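Local coordinates for protein Endonuclease/exonuclease/phosphatase (Beutenbergia cavernae DSM 12333, PDB 4RUW) that belongs to the endonuclease/exonuclease/phosphatase family, joining a DNase I-like domain to an immunoglobulin-like C-terminal domain and binding a zinc ion, at residues T199-P204 and E215-V220; D235-T240 and R293-V298; D265-V270 and G309-V314; G276-A281 and L322-D327. All coordinates share one frame; numbering follows the deposited sequence. Where two conformers were deposited one is given.

The four contacts lie in the DNase I-like part of the chain. Contact 1 closes first along the sequence; the segments of contacts 2, 3 and 4 then alternate along the chain. Contacts 1 and 2 reach the sheet that holds strands 192-200, 230-233 and 296-300, with centres about 11 Å apart. Contacts 3 and 4, with centres about 7 Å apart, reach the other sheet through the neighbouring strands 304-311 and 324-330. Contact 2 touches all three others, through L201 and N237, R294 and D265, and D296 and T278. The centres of contacts 1 and 3 are about 22 Å apart, so the series runs across the two-sheet sandwich from one layer to the other.

Contact 1 of 4, residues T199-P204 and E215-V220; sequences THLSTP and EQLRIV
With CG anti to its carbonyl carbon (chi1 -65°) and the chain extended beyond it (chi2 169°), Q216 reaches straight out from helix 207-222 and sets its amide against the backbone of S202. The serine hydroxyl is turned to meet it, since OG also stands anti to its carbonyl carbon (chi1 -68°). Two hydrogen bonds result. S202 N gives its hydrogen to Q216 OE1 at 3.0 Å, almost linearly, in the carbonyl plane and on a lone pair. Q216 NE2 in turn donates to S202 OG at 2.9 Å, with the oxygen tilted slightly from the amide plane. L201 runs past Q216 in the opposite direction, its CB 3.5 Å from OE1. Its two methyls reach on to the helix, CD1 4.3 Å from L217 CB and CD2 4.4 Å from V220 CG2, while T199 CG2 touches the same valine methyl at 4.3 Å. The contact ties the end of strand 192-200 to the helix that follows it in the beta-alpha-beta unit completed by strand 230-233. Beyond the two segments, Q216 NE2 also donates to P167 O, and S202 OG accepts from N168 ND2. Because OE1 can only accept and NE2 only donate, here to S202 OG and P167 O, the bonding pattern settles which end of the buried amide is which.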
loop_
_atom_site.group_PDB
_atom_site.type_symbol
_atom_site.label_atom_id
_atom_site.label_comp_id
_atom_site.label_asym_id
_atom_site.label_seq_id
_atom_site.Cartn_x
_atom_site.Cartn_y
_atom_site.Cartn_z
ATOM N N THR A 199 -3.762 5.427 5.846
ATOM C CA THR A 199 -2.751 5.925 6.758
ATOM C C THR A 199 -1.600 6.602 6.024
ATOM O O THR A 199 -1.595 6.715 4.786
ATOM C CB THR A 199 -2.253 4.808 7.722
ATOM O OG1 THR A 199 -1.550 5.394 8.827
ATOM C CG2 THR A 199 -1.339 3.835 7.011
ATOM N N HIS A 200 -0.637 7.058 6.817
ATOM C CA HIS A 200 0.517 7.819 6.361
ATOM C C HIS A 200 1.523 7.660 7.508
ATOM O O HIS A 200 1.247 8.057 8.645
ATOM C CB HIS A 200 0.099 9.283 6.139
ATOM C CG HIS A 200 1.179 10.183 5.626
ATOM N ND1 HIS A 200 0.942 11.510 5.355
ATOM C CD2 HIS A 200 2.485 9.963 5.338
ATOM C CE1 HIS A 200 2.056 12.075 4.926
ATOM N NE2 HIS A 200 3.008 11.164 4.915
ATOM N N LEU A 201 2.652 7.010 7.240
ATOM C CA LEU A 201 3.626 6.730 8.294
ATOM C C LEU A 201 4.723 7.790 8.348
ATOM O O LEU A 201 4.853 8.594 7.418
ATOM C CB LEU A 201 4.258 5.349 8.090
ATOM C CG LEU A 201 3.286 4.178 7.962
ATOM C CD1 LEU A 201 4.061 2.889 7.875
ATOM C CD2 LEU A 201 2.264 4.143 9.095
ATOM N N SER A 202 5.534 7.771 9.402
ATOM C CA SER A 202 6.663 8.685 9.481
ATOM C C SER A 202 7.614 8.504 8.307
ATOM O O SER A 202 7.685 7.438 7.704
ATOM C CB SER A 202 7.452 8.448 10.762
ATOM O OG SER A 202 6.719 8.811 11.911
ATOM N N THR A 203 8.358 9.557 8.005
ATOM C CA THR A 203 9.437 9.484 7.030
ATOM C C THR A 203 10.628 8.757 7.640
ATOM O O THR A 203 10.819 8.789 8.852
ATOM C CB THR A 203 9.898 10.885 6.618
ATOM O OG1 THR A 203 10.443 11.558 7.761
ATOM C CG2 THR A 203 8.735 11.679 6.049
ATOM N N PRO A 204 11.440 8.089 6.811
ATOM C CA PRO A 204 12.590 7.359 7.354
ATOM C C PRO A 204 13.805 8.276 7.476
ATOM O O PRO A 204 14.862 7.994 6.915
ATOM C CB PRO A 204 12.833 6.279 6.298
ATOM C CG PRO A 204 12.431 6.941 5.022
ATOM C CD PRO A 204 11.271 7.854 5.365
ATOM N N GLU A 215 7.083 0.421 14.531
ATOM C CA GLU A 215 6.046 0.341 15.555
ATOM C C GLU A 215 4.684 0.789 15.032
ATOM O O GLU A 215 3.651 0.199 15.367
ATOM C CB GLU A 215 6.440 1.147 16.785
ATOM C CG GLU A 215 7.669 0.578 17.485
ATOM C CD GLU A 215 7.734 0.952 18.942
ATOM O OE1 GLU A 215 7.571 2.146 19.256
ATOM O OE2 GLU A 215 7.935 0.046 19.773
ATOM N N GLN A 216 4.674 1.818 14.193
ATOM C CA GLN A 216 3.442 2.278 13.567
ATOM C C GLN A 216 2.858 1.185 12.692
ATOM O O GLN A 216 1.660 0.900 12.747
ATOM C CB GLN A 216 3.722 3.527 12.731
ATOM C CG GLN A 216 4.169 4.711 13.556
ATOM C CD GLN A 216 4.697 5.867 12.725
ATOM O OE1 GLN A 216 4.863 5.778 11.502
ATOM N NE2 GLN A 216 4.959 6.979 13.399
ATOM N N LEU A 217 3.701 0.579 11.867
ATOM C CA LEU A 217 3.228 -0.457 10.967
ATOM C C LEU A 217 2.658 -1.667 11.713
ATOM O O LEU A 217 1.666 -2.251 11.279
ATOM C CB LEU A 217 4.322 -0.871 9.989
ATOM C CG LEU A 217 3.918 -1.903 8.933
ATOM C CD1 LEU A 217 2.807 -1.388 8.014
ATOM C CD2 LEU A 217 5.129 -2.317 8.138
ATOM N N ARG A 218 3.298 -2.064 12.813
ATOM C CA ARG A 218 2.774 -3.149 13.647
ATOM C C ARG A 218 1.334 -2.875 14.023
ATOM O O ARG A 218 0.472 -3.744 13.919
ATOM C CB ARG A 218 3.580 -3.285 14.930
ATOM C CG ARG A 218 4.932 -3.899 14.738
ATOM C CD ARG A 218 4.873 -5.401 14.494
ATOM N NE ARG A 218 6.082 -6.040 15.017
ATOM C CZ ARG A 218 6.540 -7.223 14.612
ATOM N NH1 ARG A 218 7.665 -7.723 15.119
ATOM N NH2 ARG A 218 5.886 -7.908 13.681
ATOM N N ILE A 219 1.083 -1.661 14.495
ATOM C CA ILE A 219 -0.255 -1.297 14.952
ATOM C C ILE A 219 -1.234 -1.305 13.774
ATOM O O ILE A 219 -2.334 -1.849 13.868
ATOM C CB ILE A 219 -0.247 0.062 15.651
ATOM C CG1 ILE A 219 0.518 -0.052 16.966
ATOM C CG2 ILE A 219 -1.666 0.551 15.912
ATOM C CD1 ILE A 219 0.963 1.260 17.529
ATOM N N VAL A 220 -0.821 -0.735 12.650
ATOM C CA VAL A 220 -1.670 -0.736 11.464
ATOM C C VAL A 220 -2.047 -2.166 11.069
ATOM O O VAL A 220 -3.225 -2.486 10.871
ATOM C CB VAL A 220 -0.973 -0.030 10.297
ATOM C CG1 VAL A 220 -1.713 -0.266 8.996
ATOM C CG2 VAL A 220 -0.852 1.455 10.593
#

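Contact 2 of 4, residues D235-T240 and R293-V298; sequences DLNIWT and RRIDYV
I295 packs against the loop of the GDLN sequence, G234 to N237, a signature of the DNase I-like fold, just before strand 296-300. Followed outward, its CB lies 4.0 Å from N237 CA. The branch CG2 lies 3.8 Å from W239 CD1, near the plane of the indole and at its edge, and also approaches the carbonyl oxygen of I238. CG1 takes the other direction, between backbone N and carbonyl carbon (chi1 61°), and runs beside D235. At the tip, CD1 meets two side-chain oxygens, 3.6 Å from N237 OD1 and 3.7 Å from D235 OD1. The carbonyl oxygen of I295 accepts weak hydrogen bonds from the backbone nitrogens of both L236 and N237, while D235 and D296 form an antiparallel non-hydrogen-bonded pair. Their carboxylates have the stronger partners N62 and T278 respectively, with H321 also bound to D296. Y297 crosses L236 at about a right angle, its CD2 3.8 Å from L236 CD1, and its hydroxyl donates to I238 O at 2.7 Å, tilted out of that carbonyl's plane. T240 CG2 comes to the edge of the same ring. A water bridges the two segments, accepting from T240 N at 3.1 Å and donating to R294 O at 2.8 Å.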
loop_
_atom_site.group_PDB
_atom_site.type_symbol
_atom_site.label_atom_id
_atom_site.label_comp_id
_atom_site.label_asym_id
_atom_site.label_seq_id
_atom_site.Cartn_x
_atom_site.Cartn_y
_atom_site.Cartn_z
ATOM N N ASP A 235 0.526 6.667 2.036
ATOM C CA ASP A 235 1.944 6.948 1.940
ATOM C C ASP A 235 2.632 6.262 3.117
ATOM O O ASP A 235 2.681 6.792 4.229
ATOM C CB ASP A 235 2.129 8.466 1.991
ATOM C CG ASP A 235 3.575 8.903 1.866
ATOM O OD1 ASP A 235 4.490 8.048 1.842
ATOM O OD2 ASP A 235 3.793 10.142 1.803
ATOM N N LEU A 236 3.139 5.061 2.873
ATOM C CA LEU A 236 3.804 4.318 3.931
ATOM C C LEU A 236 5.237 4.782 4.145
ATOM O O LEU A 236 5.868 4.408 5.133
ATOM C CB LEU A 236 3.757 2.815 3.665
ATOM C CG LEU A 236 2.351 2.230 3.505
ATOM C CD1 LEU A 236 2.424 0.725 3.351
ATOM C CD2 LEU A 236 1.433 2.626 4.667
ATOM N N ASN A 237 5.752 5.591 3.214
ATOM C CA ASN A 237 7.078 6.189 3.379
ATOM C C ASN A 237 8.209 5.168 3.466
ATOM O O ASN A 237 9.275 5.454 4.020
ATOM C CB ASN A 237 7.112 7.130 4.593
ATOM C CG ASN A 237 6.953 8.582 4.209
ATOM O OD1 ASN A 237 7.523 9.038 3.216
ATOM N ND2 ASN A 237 6.187 9.326 5.002
ATOM N N ILE A 238 7.969 3.976 2.924
ATOM C CA ILE A 238 8.989 2.941 2.857
ATOM C C ILE A 238 9.076 2.420 1.437
ATOM O O ILE A 238 8.056 2.300 0.757
ATOM C CB ILE A 238 8.698 1.766 3.843
ATOM C CG1 ILE A 238 7.364 1.074 3.524
ATOM C CG2 ILE A 238 8.745 2.262 5.275
ATOM C CD1 ILE A 238 7.110 -0.172 4.373
ATOM N N TRP A 239 10.291 2.130 0.984
ATOM C CA TRP A 239 10.466 1.327 -0.215
ATOM C C TRP A 239 10.116 -0.122 0.119
ATOM O O TRP A 239 9.911 -0.473 1.284
ATOM C CB TRP A 239 11.912 1.323 -0.668
ATOM C CG TRP A 239 12.537 2.623 -1.050
ATOM C CD1 TRP A 239 12.011 3.886 -0.964
ATOM C CD2 TRP A 239 13.840 2.761 -1.613
ATOM N NE1 TRP A 239 12.933 4.806 -1.441
ATOM C CE2 TRP A 239 14.060 4.132 -1.842
ATOM C CE3 TRP A 239 14.850 1.847 -1.936
ATOM C CZ2 TRP A 239 15.251 4.614 -2.382
ATOM C CZ3 TRP A 239 16.024 2.317 -2.468
ATOM C CH2 TRP A 239 16.221 3.692 -2.684
ATOM N N THR A 240 10.094 -0.984 -0.890
ATOM C CA THR A 240 9.912 -2.404 -0.625
ATOM C C THR A 240 11.197 -3.088 -0.161
ATOM O O THR A 240 11.132 -4.161 0.448
ATOM C CB THR A 240 9.358 -3.163 -1.837
ATOM O OG1 THR A 240 10.245 -2.980 -2.942
ATOM C CG2 THR A 240 7.970 -2.662 -2.202
ATOM N N ARG A 293 11.655 4.699 -5.720
ATOM C CA ARG A 293 10.902 5.633 -4.879
ATOM C C ARG A 293 9.390 5.507 -5.040
ATOM O O ARG A 293 8.677 6.478 -5.321
ATOM C CB ARG A 293 11.402 7.065 -5.079
ATOM C CG ARG A 293 12.783 7.268 -4.476
ATOM C CD ARG A 293 13.247 8.700 -4.571
ATOM N NE ARG A 293 14.436 8.892 -3.753
ATOM C CZ ARG A 293 15.177 9.990 -3.755
ATOM N NH1 ARG A 293 14.854 11.003 -4.552
ATOM N NH2 ARG A 293 16.243 10.067 -2.966
ATOM N N ARG A 294 8.920 4.276 -4.863
ATOM C CA ARG A 294 7.504 3.948 -4.819
ATOM C C ARG A 294 7.178 3.754 -3.347
ATOM O O ARG A 294 7.602 2.763 -2.741
ATOM C CB ARG A 294 7.233 2.671 -5.616
ATOM C CG ARG A 294 5.763 2.278 -5.681
ATOM C CD ARG A 294 5.539 1.107 -6.612
ATOM N NE ARG A 294 6.082 -0.143 -6.080
ATOM C CZ ARG A 294 5.361 -1.048 -5.417
ATOM N NH1 ARG A 294 4.065 -0.847 -5.190
ATOM N NH2 ARG A 294 5.936 -2.166 -4.983
ATOM N N ILE A 295 6.460 4.716 -2.769
ATOM C CA ILE A 295 6.238 4.737 -1.324
ATOM C C ILE A 295 4.766 4.918 -0.964
ATOM O O ILE A 295 4.422 4.952 0.226
ATOM C CB ILE A 295 7.111 5.818 -0.620
ATOM C CG1 ILE A 295 6.782 7.219 -1.146
ATOM C CG2 ILE A 295 8.605 5.505 -0.764
ATOM C CD1 ILE A 295 7.463 8.328 -0.363
ATOM N N ASP A 296 3.913 5.040 -1.978
ATOM C CA ASP A 296 2.464 5.102 -1.810
ATOM C C ASP A 296 1.925 3.782 -2.341
ATOM O O ASP A 296 2.285 3.376 -3.440
ATOM C CB ASP A 296 1.887 6.245 -2.634
ATOM C CG ASP A 296 2.354 7.618 -2.164
ATOM O OD1 ASP A 296 3.438 8.085 -2.586
ATOM O OD2 ASP A 296 1.610 8.265 -1.394
ATOM N N TYR A 297 1.088 3.110 -1.547
ATOM C CA TYR A 297 0.690 1.745 -1.841
ATOM C C TYR A 297 -0.814 1.545 -1.719
ATOM O O TYR A 297 -1.492 2.238 -0.949
ATOM C CB TYR A 297 1.328 0.786 -0.832
ATOM C CG TYR A 297 2.833 0.692 -0.842
ATOM C CD1 TYR A 297 3.479 -0.316 -1.547
ATOM C CD2 TYR A 297 3.608 1.575 -0.108
ATOM C CE1 TYR A 297 4.850 -0.432 -1.535
ATOM C CE2 TYR A 297 4.983 1.465 -0.086
ATOM C CZ TYR A 297 5.600 0.461 -0.806
ATOM O OH TYR A 297 6.966 0.317 -0.787
ATOM N N VAL A 298 -1.312 0.538 -2.432
ATOM C CA VAL A 298 -2.613 -0.055 -2.157
ATOM C C VAL A 298 -2.390 -1.541 -1.925
ATOM O O VAL A 298 -1.975 -2.256 -2.843
ATOM C CB VAL A 298 -3.616 0.175 -3.316
ATOM C CG1 VAL A 298 -4.936 -0.518 -3.001
ATOM C CG2 VAL A 298 -3.810 1.661 -3.552
HETATM O O HOH W 1 14.088 7.633 -0.969
HETATM O O HOH W 2 9.637 0.882 -3.312
HETATM O O HOH W 3 8.972 -3.303 -5.255
#

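Contact 3 of 4, residues D265-V270 and G309-V314; sequences DTWRQV and GHVSLV
W267 and G309 bring their backbones within 6.3 Å, CA to CA, where the short helix 266-270 passes strand 309-311 with axes 8.8 Å apart and N-to-C directions 111° from each other. The indole reaches across to the strand at H310 and V311. Its CG stands anti to the backbone N (chi1 -179°), and the ring plane stands roughly perpendicular to the plane of CA, CB and CG (chi2 -88°), which drives the six-membered edge into the strand backbone. CZ3 is the leading atom, 3.4 Å from H310 C, which lies in the ring plane, and 3.5 Å from H310 CA. CH2 follows alongside, 3.6 Å from V311 N and 3.9 Å from V311 CG1, the one apolar side-chain pair of the contact. G309 packs through its backbone, its C near CZ3, and V270 CG2 lies 4.0 Å from G309 N. The strand is an outermost one of its sheet in the DNase I-like fold, and the helix follows strand 264-265, at the rim of the second sheet, so the tryptophan lies between edge strands of the two sheets, against M326. The indole nitrogen bonds to D272 O, while H310, whose CB points away from the helix, bonds to E87 with its NE2. Within segment 265-270, Q269 NE2 donates to D265 O at 3.1 Å, lying above that carbonyl's plane. On this helix, Q269 OE1 also bonds to S364, and the backbone of R268 pairs with C404 of the immunoglobulin-like domain.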
loop_
_atom_site.group_PDB
_atom_site.type_symbol
_atom_site.label_atom_id
_atom_site.label_comp_id
_atom_site.label_asym_id
_atom_site.label_seq_id
_atom_site.Cartn_x
_atom_site.Cartn_y
_atom_site.Cartn_z
ATOM N N ASP A 265 0.601 -6.446 -2.338
ATOM C CA ASP A 265 0.955 -5.151 -2.888
ATOM C C ASP A 265 0.367 -5.122 -4.293
ATOM O O ASP A 265 0.890 -5.766 -5.206
ATOM C CB ASP A 265 2.484 -5.068 -2.907
ATOM C CG ASP A 265 3.027 -3.768 -3.486
ATOM O OD1 ASP A 265 2.300 -3.008 -4.171
ATOM O OD2 ASP A 265 4.236 -3.534 -3.267
ATOM N N THR A 266 -0.744 -4.411 -4.463
ATOM C CA THR A 266 -1.515 -4.581 -5.685
ATOM C C THR A 266 -0.758 -4.120 -6.932
ATOM O O THR A 266 -0.793 -4.799 -7.952
ATOM C CB THR A 266 -2.916 -3.935 -5.607
ATOM O OG1 THR A 266 -2.801 -2.520 -5.433
ATOM C CG2 THR A 266 -3.730 -4.554 -4.454
ATOM N N TRP A 267 -0.044 -2.998 -6.832
ATOM C CA TRP A 267 0.735 -2.519 -7.965
ATOM C C TRP A 267 1.664 -3.606 -8.490
ATOM O O TRP A 267 1.746 -3.861 -9.694
ATOM C CB TRP A 267 1.568 -1.301 -7.562
ATOM C CG TRP A 267 2.374 -0.773 -8.722
ATOM C CD1 TRP A 267 3.632 -1.167 -9.109
ATOM C CD2 TRP A 267 1.955 0.224 -9.667
ATOM N NE1 TRP A 267 4.018 -0.463 -10.231
ATOM C CE2 TRP A 267 3.010 0.389 -10.591
ATOM C CE3 TRP A 267 0.799 0.997 -9.806
ATOM C CZ2 TRP A 267 2.926 1.289 -11.652
ATOM C CZ3 TRP A 267 0.731 1.899 -10.851
ATOM C CH2 TRP A 267 1.784 2.040 -11.757
ATOM N N ARG A 268 2.370 -4.252 -7.569
ATOM C CA ARG A 268 3.401 -5.208 -7.909
ATOM C C ARG A 268 2.840 -6.504 -8.507
ATOM O O ARG A 268 3.576 -7.263 -9.128
ATOM C CB ARG A 268 4.184 -5.476 -6.631
ATOM C CG ARG A 268 5.448 -6.243 -6.756
ATOM C CD ARG A 268 6.090 -6.309 -5.380
ATOM N NE ARG A 268 7.440 -6.809 -5.489
ATOM C CZ ARG A 268 8.358 -6.683 -4.543
ATOM N NH1 ARG A 268 8.060 -6.089 -3.384
ATOM N NH2 ARG A 268 9.565 -7.180 -4.757
ATOM N N GLN A 269 1.544 -6.757 -8.337
ATOM C CA GLN A 269 0.922 -7.926 -8.954
ATOM C C GLN A 269 0.767 -7.738 -10.460
ATOM O O GLN A 269 0.857 -8.707 -11.214
ATOM C CB GLN A 269 -0.462 -8.211 -8.360
ATOM C CG GLN A 269 -0.532 -8.307 -6.849
ATOM C CD GLN A 269 0.464 -9.285 -6.270
ATOM O OE1 GLN A 269 0.409 -10.482 -6.541
ATOM N NE2 GLN A 269 1.379 -8.776 -5.452
ATOM N N VAL A 270 0.514 -6.501 -10.893
ATOM C CA VAL A 270 0.132 -6.251 -12.280
ATOM C C VAL A 270 1.119 -5.397 -13.067
ATOM O O VAL A 270 1.051 -5.369 -14.292
ATOM C CB VAL A 270 -1.277 -5.609 -12.403
ATOM C CG1 VAL A 270 -2.366 -6.618 -12.074
ATOM C CG2 VAL A 270 -1.389 -4.343 -11.561
ATOM N N GLY A 309 -3.510 -1.277 -12.947
ATOM C CA GLY A 309 -3.300 -0.077 -12.166
ATOM C C GLY A 309 -2.417 0.892 -12.906
ATOM O O GLY A 309 -1.675 0.491 -13.810
ATOM N N HIS A 310 -2.481 2.163 -12.533
ATOM C CA HIS A 310 -1.614 3.165 -13.140
ATOM C C HIS A 310 -1.354 4.285 -12.153
ATOM O O HIS A 310 -2.149 4.508 -11.239
ATOM C CB HIS A 310 -2.221 3.726 -14.437
ATOM C CG HIS A 310 -3.567 4.364 -14.255
ATOM N ND1 HIS A 310 -4.735 3.638 -14.262
ATOM C CD2 HIS A 310 -3.923 5.658 -14.075
ATOM C CE1 HIS A 310 -5.763 4.459 -14.103
ATOM N NE2 HIS A 310 -5.296 5.689 -13.977
ATOM N N VAL A 311 -0.246 4.992 -12.338
ATOM C CA VAL A 311 -0.061 6.246 -11.636
ATOM C C VAL A 311 -0.798 7.327 -12.418
ATOM O O VAL A 311 -0.898 7.276 -13.646
ATOM C CB VAL A 311 1.430 6.621 -11.419
ATOM C CG1 VAL A 311 2.067 5.685 -10.389
ATOM C CG2 VAL A 311 2.204 6.638 -12.732
ATOM N N SER A 312 -1.354 8.296 -11.710
ATOM C CA SER A 312 -2.124 9.323 -12.388
ATOM C C SER A 312 -1.217 10.360 -13.016
ATOM O O SER A 312 -0.413 10.999 -12.328
ATOM C CB SER A 312 -3.092 10.003 -11.434
ATOM O OG SER A 312 -3.922 10.891 -12.152
ATOM N N LEU A 313 -1.358 10.528 -14.329
ATOM C CA LEU A 313 -0.599 11.523 -15.075
ATOM C C LEU A 313 -1.539 12.534 -15.747
ATOM O O LEU A 313 -1.141 13.251 -16.664
ATOM C CB LEU A 313 0.319 10.853 -16.102
ATOM C CG LEU A 313 1.336 9.863 -15.520
ATOM C CD1 LEU A 313 2.115 9.184 -16.636
ATOM C CD2 LEU A 313 2.293 10.549 -14.565
ATOM N N VAL A 314 -2.777 12.598 -15.268
ATOM C CA VAL A 314 -3.736 13.608 -15.726
ATOM C C VAL A 314 -3.175 15.027 -15.529
ATOM O O VAL A 314 -3.274 15.883 -16.413
ATOM C CB VAL A 314 -5.096 13.448 -14.982
ATOM C CG1 VAL A 314 -6.073 14.534 -15.388
ATOM C CG2 VAL A 314 -5.690 12.073 -15.254
#

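Contact 4 of 4, residues G276-A281 and L322-D327; sequences GPTMTA and LGVVMD
L322 and T278 supply the hydrogen bond of this contact: L322 N donates to T278 O at 2.8 Å, fairly straight (159°) but from above the carbonyl plane instead of on a lone pair. The remaining contacts are packing. The two methyls of L322 meet separate loop atoms, CD1 3.6 Å from P277 O and CD2 3.6 Å from T280 OG1. P277 O has no polar partner in the model, so a methyl is what meets this buried oxygen. Further along, T278 CG2 and V324 CG2 touch at 3.6 Å, the two side chains crossing at an angle. T278 points CG2 at the valine by holding its OG1 between the backbone N and the carbonyl carbon (chi1 60°). That hydroxyl is used elsewhere, by D296 and by I295 N, and T280 OG1 bonds to S319 O. The loop 276-281 is thereby stitched to strand 324-330 and to the residues just before it, S319, D320 and H321. This Ser-Asp-His sequence leading into a core strand is a recognised signature of the DNase I-like fold, in which such loops gather at one end of the two-sheet sandwich.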
loop_
_atom_site.group_PDB
_atom_site.type_symbol
_atom_site.label_atom_id
_atom_site.label_comp_id
_atom_site.label_asym_id
_atom_site.label_seq_id
_atom_site.Cartn_x
_atom_site.Cartn_y
_atom_site.Cartn_z
ATOM N N GLY A 276 6.469 2.583 -11.546
ATOM C CA GLY A 276 5.531 3.363 -10.764
ATOM C C GLY A 276 6.064 4.027 -9.508
ATOM O O GLY A 276 5.442 3.916 -8.451
ATOM N N PRO A 277 7.192 4.756 -9.606
ATOM C CA PRO A 277 7.567 5.559 -8.441
ATOM C C PRO A 277 6.464 6.581 -8.193
ATOM O O PRO A 277 5.742 6.954 -9.122
ATOM C CB PRO A 277 8.862 6.240 -8.891
ATOM C CG PRO A 277 8.710 6.356 -10.382
ATOM C CD PRO A 277 7.981 5.109 -10.802
ATOM N N THR A 278 6.308 7.007 -6.946
ATOM C CA THR A 278 5.163 7.826 -6.575
ATOM C C THR A 278 5.571 9.211 -6.105
ATOM O O THR A 278 4.726 10.010 -5.728
ATOM C CB THR A 278 4.259 7.109 -5.555
ATOM O OG1 THR A 278 5.007 6.825 -4.363
ATOM C CG2 THR A 278 3.725 5.815 -6.154
HETATM N N MSE A 279 6.874 9.480 -6.116
HETATM C CA MSE A 279 7.361 10.841 -5.985
HETATM C C MSE A 279 7.344 11.447 -7.378
HETATM O O MSE A 279 7.989 10.929 -8.282
HETATM C CB MSE A 279 8.783 10.856 -5.443
HETATM C CG MSE A 279 8.927 10.286 -4.045
HETATM SE SE MSE A 279 7.738 11.166 -2.782
HETATM C CE MSE A 279 8.336 13.005 -3.017
ATOM N N THR A 280 6.599 12.534 -7.550
ATOM C CA THR A 280 6.431 13.151 -8.859
ATOM C C THR A 280 7.760 13.414 -9.551
ATOM O O THR A 280 7.930 13.102 -10.730
ATOM C CB THR A 280 5.646 14.455 -8.723
ATOM O OG1 THR A 280 4.389 14.152 -8.117
ATOM C CG2 THR A 280 5.424 15.114 -10.082
ATOM N N ALA A 281 8.716 13.935 -8.794
ATOM C CA ALA A 281 10.014 14.286 -9.349
ATOM C C ALA A 281 10.826 13.075 -9.811
ATOM O O ALA A 281 11.761 13.221 -10.596
ATOM C CB ALA A 281 10.802 15.103 -8.342
ATOM N N LEU A 322 2.536 11.314 -6.902
ATOM C CA LEU A 322 1.576 10.869 -7.898
ATOM C C LEU A 322 0.480 10.042 -7.243
ATOM O O LEU A 322 0.739 9.259 -6.330
ATOM C CB LEU A 322 2.258 10.005 -8.957
ATOM C CG LEU A 322 3.373 10.668 -9.765
ATOM C CD1 LEU A 322 3.976 9.651 -10.725
ATOM C CD2 LEU A 322 2.877 11.908 -10.520
ATOM N N GLY A 323 -0.742 10.197 -7.734
ATOM C CA GLY A 323 -1.823 9.322 -7.323
ATOM C C GLY A 323 -1.617 7.917 -7.870
ATOM O O GLY A 323 -1.086 7.739 -8.968
ATOM N N VAL A 324 -2.022 6.916 -7.099
ATOM C CA VAL A 324 -1.961 5.519 -7.523
ATOM C C VAL A 324 -3.400 5.043 -7.676
ATOM O O VAL A 324 -4.202 5.166 -6.741
ATOM C CB VAL A 324 -1.219 4.641 -6.483
ATOM C CG1 VAL A 324 -1.238 3.179 -6.905
ATOM C CG2 VAL A 324 0.206 5.137 -6.275
ATOM N N VAL A 325 -3.732 4.529 -8.855
ATOM C CA VAL A 325 -5.103 4.172 -9.196
ATOM C C VAL A 325 -5.175 2.704 -9.561
ATOM O O VAL A 325 -4.627 2.292 -10.581
ATOM C CB VAL A 325 -5.620 5.028 -10.377
ATOM C CG1 VAL A 325 -7.094 4.737 -10.643
ATOM C CG2 VAL A 325 -5.383 6.516 -10.112
HETATM N N MSE A 326 -5.823 1.911 -8.716
HETATM C CA MSE A 326 -5.841 0.460 -8.890
HETATM C C MSE A 326 -7.228 -0.047 -9.209
HETATM O O MSE A 326 -8.213 0.372 -8.592
HETATM C CB MSE A 326 -5.392 -0.230 -7.603
HETATM C CG MSE A 326 -4.001 0.180 -7.110
HETATM SE SE MSE A 326 -2.579 -0.102 -8.406
HETATM C CE MSE A 326 -2.945 -1.958 -8.860
ATOM N N ASP A 327 -7.296 -0.978 -10.155
ATOM C CA ASP A 327 -8.542 -1.656 -10.497
ATOM C C ASP A 327 -8.477 -3.063 -9.917
ATOM O O ASP A 327 -7.620 -3.869 -10.305
ATOM C CB ASP A 327 -8.731 -1.696 -12.012
ATOM C CG ASP A 327 -9.081 -0.331 -12.586
ATOM O OD1 ASP A 327 -9.961 0.350 -12.026
ATOM O OD2 ASP A 327 -8.470 0.074 -13.594
#